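Local coordinates for putative secreted protein (Streptomyces sp. SirexAA-E, PDB 4PEY) that hydrolyses laminarin and laminarioligosaccharides as an exo-beta-1,3-glucanase of glycoside hydrolase family 55, releasing glucose and laminaribiose, at residues E198-Q203 against Y210-T215; E347-V352 against V373-A378; F512-P515 against G519-F522. The protein carries 1 engineered substitution. All coordinates share one frame; numbering follows the deposited sequence.

Interaction 1 (E198-Q203 against Y210-T215); sequences EGAPAQ and YTTLET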
loop_
_atom_site.group_PDB
_atom_site.type_symbol
_atom_site.label_atom_id
_atom_site.label_comp_id
_atom_site.label_asym_id
_atom_site.label_seq_id
_atom_site.Cartn_x
_atom_site.Cartn_y
_atom_site.Cartn_z
ATOM N N GLU A 198 -13.974 -14.391 -4.403
ATOM C CA GLU A 198 -15.261 -15.033 -4.613
ATOM C C GLU A 198 -16.287 -13.944 -4.897
ATOM O O GLU A 198 -16.399 -12.976 -4.143
ATOM C CB GLU A 198 -15.648 -15.867 -3.391
ATOM C CG GLU A 198 -14.646 -16.983 -3.113
ATOM C CD GLU A 198 -14.770 -17.594 -1.727
ATOM O OE1 GLU A 198 -15.498 -17.041 -0.878
ATOM O OE2 GLU A 198 -14.122 -18.634 -1.484
ATOM N N GLY A 199 -17.002 -14.077 -6.006
ATOM C CA GLY A 199 -17.988 -13.083 -6.386
ATOM C C GLY A 199 -17.460 -12.007 -7.321
ATOM O O GLY A 199 -18.218 -11.126 -7.730
ATOM N N ALA A 200 -16.173 -12.072 -7.667
ATOM C CA ALA A 200 -15.599 -11.127 -8.627
ATOM C C ALA A 200 -16.286 -11.245 -9.986
ATOM O O ALA A 200 -16.714 -12.332 -10.387
ATOM C CB ALA A 200 -14.099 -11.359 -8.780
ATOM N N PRO A 201 -16.399 -10.125 -10.711
ATOM C CA PRO A 201 -16.905 -10.243 -12.082
ATOM C C PRO A 201 -15.909 -11.032 -12.928
ATOM O O PRO A 201 -14.712 -11.002 -12.640
ATOM C CB PRO A 201 -17.020 -8.789 -12.552
ATOM C CG PRO A 201 -16.070 -8.024 -11.675
ATOM C CD PRO A 201 -16.044 -8.745 -10.352
ATOM N N ALA A 202 -16.389 -11.752 -13.932
ATOM C CA ALA A 202 -15.492 -12.521 -14.785
ATOM C C ALA A 202 -14.550 -11.608 -15.561
ATOM O O ALA A 202 -14.876 -10.455 -15.833
ATOM C CB ALA A 202 -16.291 -13.384 -15.740
ATOM N N GLN A 203 -13.374 -12.135 -15.890
ATOM C CA GLN A 203 -12.428 -11.473 -16.785
ATOM C C GLN A 203 -13.137 -10.894 -17.999
ATOM O O GLN A 203 -13.847 -11.618 -18.702
ATOM C CB GLN A 203 -11.354 -12.463 -17.236
ATOM C CG GLN A 203 -10.437 -11.949 -18.340
ATOM C CD GLN A 203 -9.455 -10.904 -17.842
ATOM O OE1 GLN A 203 -8.983 -10.969 -16.706
ATOM N NE2 GLN A 203 -9.135 -9.939 -18.697
ATOM N N TYR A 210 -12.174 -5.275 -16.301
ATOM C CA TYR A 210 -12.002 -6.246 -15.223
ATOM C C TYR A 210 -10.890 -7.252 -15.540
ATOM O O TYR A 210 -10.969 -8.004 -16.525
ATOM C CB TYR A 210 -13.305 -7.008 -14.976
ATOM C CG TYR A 210 -14.461 -6.187 -14.442
ATOM C CD1 TYR A 210 -14.257 -5.117 -13.582
ATOM C CD2 TYR A 210 -15.769 -6.507 -14.794
ATOM C CE1 TYR A 210 -15.337 -4.384 -13.084
ATOM C CE2 TYR A 210 -16.842 -5.787 -14.309
ATOM C CZ TYR A 210 -16.622 -4.728 -13.453
ATOM O OH TYR A 210 -17.707 -4.027 -12.972
ATOM N N THR A 211 -9.876 -7.271 -14.685
ATOM C CA THR A 211 -8.793 -8.244 -14.748
ATOM C C THR A 211 -9.005 -9.202 -13.592
ATOM O O THR A 211 -8.894 -8.799 -12.442
ATOM C CB THR A 211 -7.409 -7.571 -14.634
ATOM O OG1 THR A 211 -7.221 -6.685 -15.744
ATOM C CG2 THR A 211 -6.283 -8.610 -14.604
ATOM N N THR A 212 -9.327 -10.457 -13.889
ATOM C CA THR A 212 -9.762 -11.382 -12.853
ATOM C C THR A 212 -8.959 -12.675 -12.866
ATOM O O THR A 212 -8.977 -13.420 -13.851
ATOM C CB THR A 212 -11.261 -11.712 -13.011
ATOM O OG1 THR A 212 -12.012 -10.490 -12.995
ATOM C CG2 THR A 212 -11.739 -12.633 -11.895
ATOM N N LEU A 213 -8.274 -12.930 -11.756
ATOM C CA LEU A 213 -7.506 -14.152 -11.552
ATOM C C LEU A 213 -8.215 -15.016 -10.509
ATOM O O LEU A 213 -8.621 -14.518 -9.461
ATOM C CB LEU A 213 -6.077 -13.829 -11.105
ATOM C CG LEU A 213 -5.113 -13.143 -12.081
ATOM C CD1 LEU A 213 -5.543 -11.738 -12.479
ATOM C CD2 LEU A 213 -3.742 -13.069 -11.452
ATOM N N GLU A 214 -8.364 -16.307 -10.795
ATOM C CA GLU A 214 -9.095 -17.203 -9.901
ATOM C C GLU A 214 -8.461 -17.295 -8.507
ATOM O O GLU A 214 -9.168 -17.349 -7.495
ATOM C CB GLU A 214 -9.190 -18.594 -10.531
ATOM C CG GLU A 214 -9.926 -19.631 -9.689
ATOM C CD GLU A 214 -11.439 -19.503 -9.770
ATOM O OE1 GLU A 214 -11.929 -18.681 -10.572
ATOM O OE2 GLU A 214 -12.139 -20.236 -9.030
ATOM N N THR A 215 -7.132 -17.307 -8.458
ATOM C CA THR A 215 -6.408 -17.373 -7.191
ATOM C C THR A 215 -5.246 -16.386 -7.149
ATOM O O THR A 215 -4.791 -15.893 -8.187
ATOM C CB THR A 215 -5.839 -18.786 -6.915
ATOM O OG1 THR A 215 -4.882 -19.135 -7.928
ATOM C CG2 THR A 215 -6.951 -19.826 -6.875
#

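Interaction 2 (E347-V352 against V373-A378); sequences ETLVEV and VRIGGA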
loop_
_atom_site.group_PDB
_atom_site.type_symbol
_atom_site.label_atom_id
_atom_site.label_comp_id
_atom_site.label_asym_id
_atom_site.label_seq_id
_atom_site.Cartn_x
_atom_site.Cartn_y
_atom_site.Cartn_z
ATOM N N GLU A 347 20.664 7.184 -0.374
ATOM C CA GLU A 347 20.922 6.336 -1.531
ATOM C C GLU A 347 19.798 5.308 -1.696
ATOM O O GLU A 347 19.327 5.053 -2.811
ATOM C CB GLU A 347 22.277 5.645 -1.381
ATOM C CG GLU A 347 22.652 4.765 -2.549
ATOM C CD GLU A 347 24.081 4.268 -2.466
ATOM O OE1 GLU A 347 24.806 4.664 -1.522
ATOM O OE2 GLU A 347 24.482 3.486 -3.354
ATOM N N THR A 348 19.365 4.733 -0.579
ATOM C CA THR A 348 18.185 3.862 -0.545
ATOM C C THR A 348 17.386 4.171 0.713
ATOM O O THR A 348 17.970 4.593 1.710
ATOM C CB THR A 348 18.544 2.364 -0.531
ATOM O OG1 THR A 348 19.316 2.077 0.643
ATOM C CG2 THR A 348 19.335 1.958 -1.771
ATOM N N LEU A 349 16.069 3.970 0.683
ATOM C CA LEU A 349 15.262 4.139 1.896
ATOM C C LEU A 349 14.968 2.800 2.584
ATOM O O LEU A 349 14.993 2.708 3.812
ATOM C CB LEU A 349 13.951 4.877 1.585
ATOM C CG LEU A 349 14.144 6.364 1.246
ATOM C CD1 LEU A 349 12.876 6.992 0.718
ATOM C CD2 LEU A 349 14.664 7.170 2.447
ATOM N N VAL A 350 14.678 1.773 1.787
ATOM C CA VAL A 350 14.398 0.426 2.287
ATOM C C VAL A 350 15.149 -0.595 1.438
ATOM O O VAL A 350 15.055 -0.559 0.206
ATOM C CB VAL A 350 12.883 0.104 2.249
ATOM C CG1 VAL A 350 12.612 -1.322 2.737
ATOM C CG2 VAL A 350 12.083 1.132 3.062
ATOM N N GLU A 351 15.901 -1.484 2.091
ATOM C CA GLU A 351 16.575 -2.586 1.408
ATOM C C GLU A 351 16.112 -3.914 1.977
ATOM O O GLU A 351 16.183 -4.129 3.185
ATOM C CB GLU A 351 18.099 -2.480 1.535
ATOM C CG GLU A 351 18.688 -1.287 0.821
ATOM C CD GLU A 351 20.198 -1.173 0.987
ATOM O OE1 GLU A 351 20.847 -2.163 1.398
ATOM O OE2 GLU A 351 20.736 -0.082 0.699
ATOM N N VAL A 352 15.627 -4.796 1.108
ATOM C CA VAL A 352 15.223 -6.133 1.533
ATOM C C VAL A 352 16.247 -7.123 0.999
ATOM O O VAL A 352 16.248 -7.452 -0.194
ATOM C CB VAL A 352 13.806 -6.501 1.033
ATOM C CG1 VAL A 352 13.381 -7.854 1.604
ATOM C CG2 VAL A 352 12.806 -5.424 1.428
ATOM N N VAL A 373 6.066 4.753 1.252
ATOM C CA VAL A 373 7.239 5.607 1.199
ATOM C C VAL A 373 6.827 6.962 0.655
ATOM O O VAL A 373 6.035 7.040 -0.286
ATOM C CB VAL A 373 8.357 4.992 0.330
ATOM C CG1 VAL A 373 9.566 5.931 0.270
ATOM C CG2 VAL A 373 8.757 3.627 0.888
ATOM N N ARG A 374 7.326 8.024 1.284
ATOM C CA ARG A 374 7.054 9.387 0.845
ATOM C C ARG A 374 8.361 10.142 0.668
ATOM O O ARG A 374 9.240 10.071 1.543
ATOM C CB ARG A 374 6.165 10.126 1.850
ATOM C CG ARG A 374 6.036 11.614 1.549
ATOM C CD ARG A 374 4.973 12.267 2.421
ATOM N NE ARG A 374 5.391 12.378 3.817
ATOM C CZ ARG A 374 4.544 12.526 4.836
ATOM N NH1 ARG A 374 3.234 12.568 4.606
ATOM N NH2 ARG A 374 5.000 12.641 6.079
ATOM N N ILE A 375 8.494 10.843 -0.461
ATOM C CA ILE A 375 9.648 11.709 -0.687
ATOM C C ILE A 375 9.167 13.143 -0.924
ATOM O O ILE A 375 8.643 13.468 -1.994
ATOM C CB ILE A 375 10.524 11.237 -1.878
ATOM C CG1 ILE A 375 10.872 9.745 -1.746
ATOM C CG2 ILE A 375 11.787 12.107 -1.982
ATOM C CD1 ILE A 375 9.914 8.818 -2.489
ATOM N N GLY A 376 9.322 13.992 0.092
ATOM C CA GLY A 376 8.810 15.354 0.034
ATOM C C GLY A 376 7.358 15.491 0.469
ATOM O O GLY A 376 6.695 14.500 0.790
ATOM N N GLY A 377 6.854 16.721 0.483
ATOM C CA GLY A 377 5.455 16.965 0.798
ATOM C C GLY A 377 5.232 17.552 2.179
ATOM O O GLY A 377 4.409 18.454 2.355
ATOM N N ALA A 378 5.951 17.021 3.164
ATOM C CA ALA A 378 5.924 17.564 4.516
ATOM C C ALA A 378 7.238 18.283 4.788
ATOM O O ALA A 378 7.739 18.289 5.919
ATOM C CB ALA A 378 5.690 16.456 5.537
#

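Interaction 3 (F512-P515 against G519-F522); sequences FQAP and GVKF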
loop_
_atom_site.group_PDB
_atom_site.type_symbol
_atom_site.label_atom_id
_atom_site.label_comp_id
_atom_site.label_asym_id
_atom_site.label_seq_id
_atom_site.Cartn_x
_atom_site.Cartn_y
_atom_site.Cartn_z
ATOM N N PHE A 512 5.223 1.255 -20.238
ATOM C CA PHE A 512 5.851 -0.032 -19.953
ATOM C C PHE A 512 6.951 -0.321 -20.961
ATOM O O PHE A 512 6.830 0.039 -22.131
ATOM C CB PHE A 512 4.791 -1.137 -19.974
ATOM C CG PHE A 512 3.643 -0.857 -19.059
ATOM C CD1 PHE A 512 2.573 -0.083 -19.481
ATOM C CD2 PHE A 512 3.662 -1.316 -17.753
ATOM C CE1 PHE A 512 1.527 0.212 -18.620
ATOM C CE2 PHE A 512 2.623 -1.031 -16.893
ATOM C CZ PHE A 512 1.555 -0.261 -17.322
ATOM N N GLN A 513 8.021 -0.963 -20.503
ATOM C CA GLN A 513 9.137 -1.330 -21.372
ATOM C C GLN A 513 9.610 -2.719 -20.968
ATOM O O GLN A 513 9.808 -2.984 -19.777
ATOM C CB GLN A 513 10.292 -0.313 -21.277
ATOM C CG GLN A 513 11.459 -0.629 -22.214
ATOM C CD GLN A 513 12.680 0.257 -21.995
ATOM O OE1 GLN A 513 12.874 0.832 -20.919
ATOM N NE2 GLN A 513 13.515 0.360 -23.018
ATOM N N ALA A 514 9.766 -3.610 -21.947
ATOM C CA ALA A 514 10.135 -4.996 -21.659
ATOM C C ALA A 514 10.743 -5.655 -22.886
ATOM O O ALA A 514 10.484 -5.230 -24.011
ATOM C CB ALA A 514 8.910 -5.796 -21.182
ATOM N N PRO A 515 11.561 -6.697 -22.679
ATOM C CA PRO A 515 12.004 -7.453 -23.850
ATOM C C PRO A 515 10.837 -8.196 -24.489
ATOM O O PRO A 515 9.836 -8.467 -23.815
ATOM C CB PRO A 515 13.037 -8.424 -23.272
ATOM C CG PRO A 515 12.622 -8.598 -21.838
ATOM C CD PRO A 515 12.116 -7.236 -21.422
ATOM N N GLY A 519 8.524 -15.791 -22.541
ATOM C CA GLY A 519 8.272 -15.919 -21.116
ATOM C C GLY A 519 8.024 -14.605 -20.396
ATOM O O GLY A 519 7.803 -14.597 -19.185
ATOM N N VAL A 520 8.039 -13.499 -21.141
ATOM C CA VAL A 520 7.783 -12.178 -20.573
ATOM C C VAL A 520 6.419 -11.717 -21.071
ATOM O O VAL A 520 6.264 -11.361 -22.234
ATOM C CB VAL A 520 8.889 -11.165 -20.963
ATOM C CG1 VAL A 520 8.530 -9.752 -20.506
ATOM C CG2 VAL A 520 10.227 -11.602 -20.381
ATOM N N LYS A 521 5.425 -11.746 -20.190
ATOM C CA LYS A 521 4.036 -11.582 -20.609
ATOM C C LYS A 521 3.297 -10.541 -19.795
ATOM O O LYS A 521 3.491 -10.441 -18.581
ATOM C CB LYS A 521 3.291 -12.925 -20.506
ATOM C CG LYS A 521 3.895 -14.017 -21.367
ATOM C CD LYS A 521 3.025 -15.263 -21.439
ATOM C CE LYS A 521 2.737 -15.837 -20.081
ATOM N NZ LYS A 521 2.025 -17.139 -20.229
ATOM N N PHE A 522 2.441 -9.774 -20.468
ATOM C CA PHE A 522 1.564 -8.827 -19.779
ATOM C C PHE A 522 0.115 -8.998 -20.186
ATOM O O PHE A 522 -0.195 -9.366 -21.327
ATOM C CB PHE A 522 2.004 -7.376 -20.034
ATOM C CG PHE A 522 3.310 -7.036 -19.390
ATOM C CD1 PHE A 522 4.484 -7.059 -20.123
ATOM C CD2 PHE A 522 3.372 -6.734 -18.036
ATOM C CE1 PHE A 522 5.699 -6.770 -19.520
ATOM C CE2 PHE A 522 4.583 -6.448 -17.427
ATOM C CZ PHE A 522 5.745 -6.454 -18.171
HETATM O O HOH W 1 7.746 -10.193 -24.273
#

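Interaction 1 (E198-Q203 against Y210-T215)
Pro201 lies on the ring of Tyr210 in a CH-pi contact. Its CG stands over the middle of one face, 3.5 Å from the ring centroid. CB of Pro201 comes down on the CD2-CE2 side, 3.4 Å from CD2 of Tyr210. The two side chains cross at about a right angle. OG1 of Thr212 donates to O of Pro201 over 2.8 Å, tilted 20° from the carbonyl plane. The other branch of Thr212, CG2, meets CB of Ala200 at 4.1 Å. A second bond comes from Gln203, two residues further along the loop. Gln203 OE1 accepts the backbone N-H of Thr212 at 2.9 Å, with a nearly straight N-H...O angle of 167°. The Gln203 chain starts with CG anti to the backbone N (chi1 171°) and bends at chi2, which turns OE1 toward the N-H of Thr212. NE2 of Gln203 then bonds to Asp524, which also takes the hydroxyl of Thr211. Outside the two segments, Trp185 meets the Tyr210 ring with planes nearly perpendicular, and Phe194 of strand 191-198 touches Pro201, Ala200 and Thr212. A serine in place of Tyr210 would probably leave CB and CG of Pro201 without the flat surface they rest on. The loop after strand 191-198 is thus held to strand 210-220, in the N-terminal of the two parallel beta-helices of this family, by apolar packing and two hydrogen bonds. Thr212 serves both bonds, one through its hydroxyl and one through its backbone N-H, which should fix the path of the loop from Pro201 to Gln203.

Interaction 2 (E347-V352 against V373-A378)
Leu349 and Val373 meet branch to branch, their side chains slanting across each other. CD1 of Leu349 reaches CG1 of Val373 at 3.5 Å. Both side chains set out toward the other segment. CG of Leu349 stands anti to its carbonyl carbon, and CD1 continues the chain anti to CA (chi2 170°), which stretches this methyl out to the valine. On Val373, CG1 is the branch opposite the backbone N (chi1 179°), and it takes the contact. The third partner is Ile375, two residues further along its strand. Ile375 leaves its backbone at a slant, yet its CG1 still comes within 4.2 Å of CD1 of Leu349. One leucine methyl therefore touches both residues. The backbones stay well apart, with CA of Leu349 and CA of Val373 separated by 8.2 Å. This is packing between two faces of a parallel beta-helix, and no hydrogen bond joins the segments. Ser386, from the strand that follows Val373 and pairs with 348-352, touches all three residues. Val339, from the strand before Leu349, lies against Leu349, and Val401, from the turn after, against Val373. Ile375 is also near the substrate site, with its side chain about 5 Å from that of Arg403, a substrate-binding residue. The contact itself is wholly apolar and buried. It joins strand 348-352 to strand 367-375 through the fit of methyl and methylene groups rather than through polar bonds.

Interaction 3 (F512-P515 against G519-F522)
Ala514 and Pro515 face Val520 and Phe522 across the interior of the parallel beta-helix, near the C-terminal end of the chain. The main bump is the methyl of Ala514. It fits between two side chains of strand 520-529, with CB 3.7 Å from CE1 of Phe522 and 4.0 Å from CG1 of Val520. The methyl meets the Phe522 ring at its edge, close to the ring plane. The ring edge bounds the hollow on one side and Val520 on the other. CG of Phe522 lies anti to the carbonyl carbon (chi1 -68°), and this together with chi2 of 98° presents the CE1 edge to the alanine. Val520 in turn enters the angle between Ala514 and Pro515. Its CG1 lies against both CB of Ala514 and the carbonyl O of Pro515 (3.8 Å), while CG2 reaches CG of Pro515 at 4.1 Å. The proline and valine side chains cross at about a right angle. Around this packing, Val482 of strand 480-482 touches both Ala514 and Phe522, and Met494 and Ile540 close on Phe522. Strand 512-513 is the last of its parallel sheet, so this packing ties the end of that face to strand 520-529. No direct hydrogen bond links the segments. A water molecule spans them instead, 2.7 Å from O of Pro515 and 2.8 Å from O of Val520.

In the fold
The three contacts follow one another along the chain, each closing before the next opens. Interaction 1 lies in the N-terminal beta-helix, where strand 210-220 pairs with strand 191-198. Interactions 2 and 3 lie in the C-terminal one and pack it at different turns, 27 Å between centres. Each takes one segment from the parallel sheet that contains strands 348-352 and 512-513, and the other from the strands running from 263-266 to 555-560. Interactions 1 and 2 sit on opposite sides of the chain's centre, 33 Å between centres. Interactions 1 and 3 come nearer, about 8 Å between nearest atoms. Interaction 2 comes within second-shell distance of substrate-binding residues; 1 and 3 lie away from the known sites.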